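Local coordinates for insecticidal crystal protein Cry35Ab1 (PDB 4JP0), which forms, together with Cry34Ab1, a binary insecticidal toxin active on western corn rootworm, whose primary target is probably the larval midgut epithelium, at residues Lys68-Ile77 against Ser80-Trp91. Residues are numbered along the deposited sequence; the frame is centred on the assembly and turned at random. Where two conformers were deposited one is given.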
# COMPACT_ATOMS: atom_id res chain seq x y z
N LYS A 68 -19.22 9.65 2.74
CA LYS A 68 -19.43 9.29 1.34
C LYS A 68 -18.78 10.39 0.46
O LYS A 68 -18.41 11.47 0.94
CB LYS A 68 -20.90 9.14 1.05
CG LYS A 68 -21.54 7.86 1.67
CD LYS A 68 -23.02 7.89 1.41
CE LYS A 68 -23.77 6.86 2.29
NZ LYS A 68 -23.53 5.46 1.90
N VAL A 69 -18.62 10.12 -0.83
CA VAL A 69 -17.89 10.99 -1.71
C VAL A 69 -18.71 11.45 -2.90
O VAL A 69 -19.71 10.82 -3.28
CB VAL A 69 -16.63 10.25 -2.27
CG1 VAL A 69 -15.78 9.66 -1.09
CG2 VAL A 69 -17.04 9.11 -3.19
N TRP A 70 -18.29 12.54 -3.52
CA TRP A 70 -19.05 13.03 -4.66
C TRP A 70 -19.14 11.95 -5.73
O TRP A 70 -18.14 11.29 -6.10
CB TRP A 70 -18.45 14.32 -5.25
CG TRP A 70 -18.68 15.58 -4.45
CD1 TRP A 70 -19.02 15.70 -3.12
CD2 TRP A 70 -18.53 16.89 -4.95
NE1 TRP A 70 -19.08 17.04 -2.77
CE2 TRP A 70 -18.79 17.79 -3.89
CE3 TRP A 70 -18.21 17.41 -6.20
CZ2 TRP A 70 -18.75 19.16 -4.05
CZ3 TRP A 70 -18.16 18.78 -6.35
CH2 TRP A 70 -18.43 19.63 -5.29
N ASN A 71 -20.34 11.81 -6.29
CA ASN A 71 -20.64 10.73 -7.16
C ASN A 71 -21.59 11.23 -8.22
O ASN A 71 -22.56 11.88 -7.91
CB ASN A 71 -21.31 9.64 -6.30
CG ASN A 71 -21.76 8.43 -7.10
OD1 ASN A 71 -20.98 7.48 -7.30
ND2 ASN A 71 -23.05 8.41 -7.49
N VAL A 72 -21.26 10.98 -9.48
CA VAL A 72 -22.05 11.52 -10.57
C VAL A 72 -23.03 10.49 -11.10
O VAL A 72 -22.64 9.37 -11.46
CB VAL A 72 -21.16 11.98 -11.72
CG1 VAL A 72 -21.99 12.51 -12.91
CG2 VAL A 72 -20.16 13.03 -11.22
N ASN A 73 -24.29 10.87 -11.16
CA ASN A 73 -25.31 10.01 -11.78
C ASN A 73 -26.16 10.88 -12.67
O ASN A 73 -26.76 11.84 -12.20
CB ASN A 73 -26.22 9.43 -10.72
CG ASN A 73 -25.56 8.39 -9.88
OD1 ASN A 73 -25.64 8.44 -8.63
ND2 ASN A 73 -24.96 7.39 -10.53
N ASN A 74 -26.21 10.58 -13.96
CA ASN A 74 -27.06 11.37 -14.86
C ASN A 74 -26.91 12.88 -14.69
O ASN A 74 -27.88 13.61 -14.53
CB ASN A 74 -28.51 10.93 -14.66
CG ASN A 74 -28.72 9.44 -15.00
OD1 ASN A 74 -28.28 8.98 -16.05
ND2 ASN A 74 -29.38 8.69 -14.11
N ASP A 75 -25.66 13.33 -14.68
CA ASP A 75 -25.31 14.76 -14.62
C ASP A 75 -25.59 15.44 -13.32
O ASP A 75 -25.43 16.64 -13.23
CB ASP A 75 -25.97 15.55 -15.75
CG ASP A 75 -25.64 14.99 -17.12
OD1 ASP A 75 -24.49 14.62 -17.39
OD2 ASP A 75 -26.66 14.88 -17.98
N LYS A 76 -26.05 14.68 -12.33
CA LYS A 76 -26.30 15.27 -11.02
C LYS A 76 -25.25 14.73 -10.09
O LYS A 76 -24.63 13.70 -10.40
CB LYS A 76 -27.70 14.88 -10.55
CG LYS A 76 -28.81 15.42 -11.46
CD LYS A 76 -30.14 14.72 -11.28
CE LYS A 76 -30.29 13.43 -12.08
NZ LYS A 76 -30.53 13.66 -13.53
N ILE A 77 -25.02 15.39 -8.95
CA ILE A 77 -24.02 14.92 -8.02
C ILE A 77 -24.71 14.61 -6.71
O ILE A 77 -25.53 15.40 -6.22
CB ILE A 77 -22.96 16.02 -7.69
CG1 ILE A 77 -22.32 16.61 -8.95
CG2 ILE A 77 -21.93 15.42 -6.76
CD1 ILE A 77 -21.80 15.57 -9.89
N SER A 80 -21.98 9.17 -2.41
CA SER A 80 -22.19 7.73 -2.33
C SER A 80 -20.97 7.06 -1.73
O SER A 80 -19.88 7.64 -1.69
CB SER A 80 -22.42 7.11 -3.72
OG SER A 80 -23.50 7.71 -4.42
N THR A 81 -21.14 5.83 -1.28
CA THR A 81 -20.00 5.09 -0.76
C THR A 81 -18.84 5.03 -1.76
O THR A 81 -19.01 4.63 -2.92
CB THR A 81 -20.46 3.67 -0.41
OG1 THR A 81 -21.51 3.74 0.56
CG2 THR A 81 -19.34 2.87 0.26
N TYR A 82 -17.63 5.35 -1.30
CA TYR A 82 -16.49 5.33 -2.16
C TYR A 82 -16.31 3.96 -2.74
O TYR A 82 -16.45 2.95 -2.04
CB TYR A 82 -15.20 5.70 -1.39
CG TYR A 82 -13.97 5.51 -2.23
CD1 TYR A 82 -13.78 6.22 -3.42
CD2 TYR A 82 -12.98 4.60 -1.85
CE1 TYR A 82 -12.65 6.06 -4.21
CE2 TYR A 82 -11.85 4.43 -2.62
CZ TYR A 82 -11.69 5.15 -3.81
OH TYR A 82 -10.56 4.99 -4.56
N SER A 83 -16.04 3.92 -4.03
CA SER A 83 -15.68 2.66 -4.68
C SER A 83 -14.44 2.89 -5.54
O SER A 83 -14.49 3.75 -6.45
CB SER A 83 -16.81 2.18 -5.57
OG SER A 83 -16.29 1.18 -6.44
N SER A 84 -13.35 2.13 -5.30
CA SER A 84 -12.12 2.38 -6.05
C SER A 84 -12.21 1.87 -7.49
O SER A 84 -11.30 2.06 -8.27
CB SER A 84 -10.86 1.83 -5.33
OG SER A 84 -10.85 0.41 -5.30
N THR A 85 -13.34 1.27 -7.84
CA THR A 85 -13.52 0.82 -9.20
C THR A 85 -14.59 1.61 -9.92
O THR A 85 -14.96 1.26 -11.04
CB THR A 85 -13.82 -0.70 -9.23
OG1 THR A 85 -14.84 -1.03 -8.28
CG2 THR A 85 -12.60 -1.48 -8.73
N ASN A 86 -15.08 2.68 -9.29
CA ASN A 86 -16.12 3.51 -9.89
C ASN A 86 -15.58 4.83 -10.43
O ASN A 86 -15.33 5.78 -9.66
CB ASN A 86 -17.22 3.81 -8.88
CG ASN A 86 -18.49 4.23 -9.55
OD1 ASN A 86 -18.49 4.51 -10.75
ND2 ASN A 86 -19.60 4.22 -8.81
N SER A 87 -15.44 4.91 -11.76
CA SER A 87 -14.83 6.07 -12.42
C SER A 87 -15.59 7.38 -12.18
O SER A 87 -14.99 8.46 -12.19
CB SER A 87 -14.64 5.82 -13.92
OG SER A 87 -15.82 6.12 -14.66
N ILE A 88 -16.89 7.26 -11.94
CA ILE A 88 -17.72 8.44 -11.76
C ILE A 88 -17.51 9.13 -10.45
O ILE A 88 -18.29 10.02 -10.11
CB ILE A 88 -19.19 8.06 -11.80
CG1 ILE A 88 -19.49 7.14 -10.59
CG2 ILE A 88 -19.57 7.44 -13.14
CD1 ILE A 88 -21.01 7.04 -10.19
N GLN A 89 -16.55 8.68 -9.65
CA GLN A 89 -16.25 9.41 -8.43
C GLN A 89 -14.91 10.13 -8.54
O GLN A 89 -14.45 10.73 -7.58
CB GLN A 89 -16.24 8.46 -7.24
CG GLN A 89 -17.63 7.85 -6.98
CD GLN A 89 -17.59 6.79 -5.91
OE1 GLN A 89 -16.52 6.34 -5.52
NE2 GLN A 89 -18.75 6.37 -5.46
N LYS A 90 -14.27 10.06 -9.70
CA LYS A 90 -12.94 10.71 -9.86
C LYS A 90 -13.02 12.12 -10.46
O LYS A 90 -13.79 12.37 -11.40
CB LYS A 90 -12.01 9.85 -10.74
CG LYS A 90 -11.78 8.42 -10.20
CD LYS A 90 -10.65 7.73 -11.00
CE LYS A 90 -11.16 7.31 -12.35
NZ LYS A 90 -10.14 6.56 -13.23
N TRP A 91 -12.24 13.04 -9.93
CA TRP A 91 -12.30 14.44 -10.38
C TRP A 91 -10.93 14.98 -10.74
O TRP A 91 -9.91 14.50 -10.22
CB TRP A 91 -12.89 15.32 -9.24
CG TRP A 91 -14.25 14.83 -8.83
CD1 TRP A 91 -14.53 13.87 -7.91
CD2 TRP A 91 -15.49 15.24 -9.38
NE1 TRP A 91 -15.89 13.67 -7.85
CE2 TRP A 91 -16.50 14.51 -8.74
CE3 TRP A 91 -15.86 16.18 -10.36
CZ2 TRP A 91 -17.86 14.68 -9.03
CZ3 TRP A 91 -17.20 16.36 -10.65
CH2 TRP A 91 -18.18 15.60 -10.00
O HOH W 1 -24.06 4.99 -1.00
O HOH W 2 -15.39 11.92 -5.39
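In the ricin-type beta-trefoil domain, the hairpin of strands 69-73 and 76-80 is joined at its open end by Val69 and Ser80, an antiparallel hydrogen-bonded pair, and the loop that follows folds back along the first strand. Val69 N reaches Ser80 O at 2.9 Å, and Ser80 N returns the bond to Val69 O. Beside them Lys68 NZ donates to Thr81 OG1 (3.0 Å) and to a water that also takes the N-H of Thr81. The outstretched side chain of Gln89 reaches back into the loop: NE2 gives one hydrogen to Asn71 OD1 (3.1 Å) and the other to Thr81 O, from above that carbonyl's plane, while OE1 receives Ser83 N on a lone pair (2.9 Å). The methyl CG2 of Val69 lies against the same amide, 3.6 Å from Gln89 CD. Val72 N bonds to Ile88 O (3.2 Å), and a second water links Trp70 O to Gln89 O. Farther along the contact, Trp70 turns a ring edge to the face of Trp91, planes at 84°; chi1 of -57° sets the Trp91 ring beside its backbone N, and chi2 of 86° turns the CH2 corner toward Val72 CG2 (3.5 Å) and Ile77 CD1 (3.6 Å). Leu123 of strand 121-124 also touches Trp91, Val72 and Ile77. With both amide hydrogens and its oxygen engaged, the buried Gln89 side chain is fixed in rotation and ties the loop to strand 69-73 next to the apolar layer of Trp70, Val72, Ile77 and Trp91.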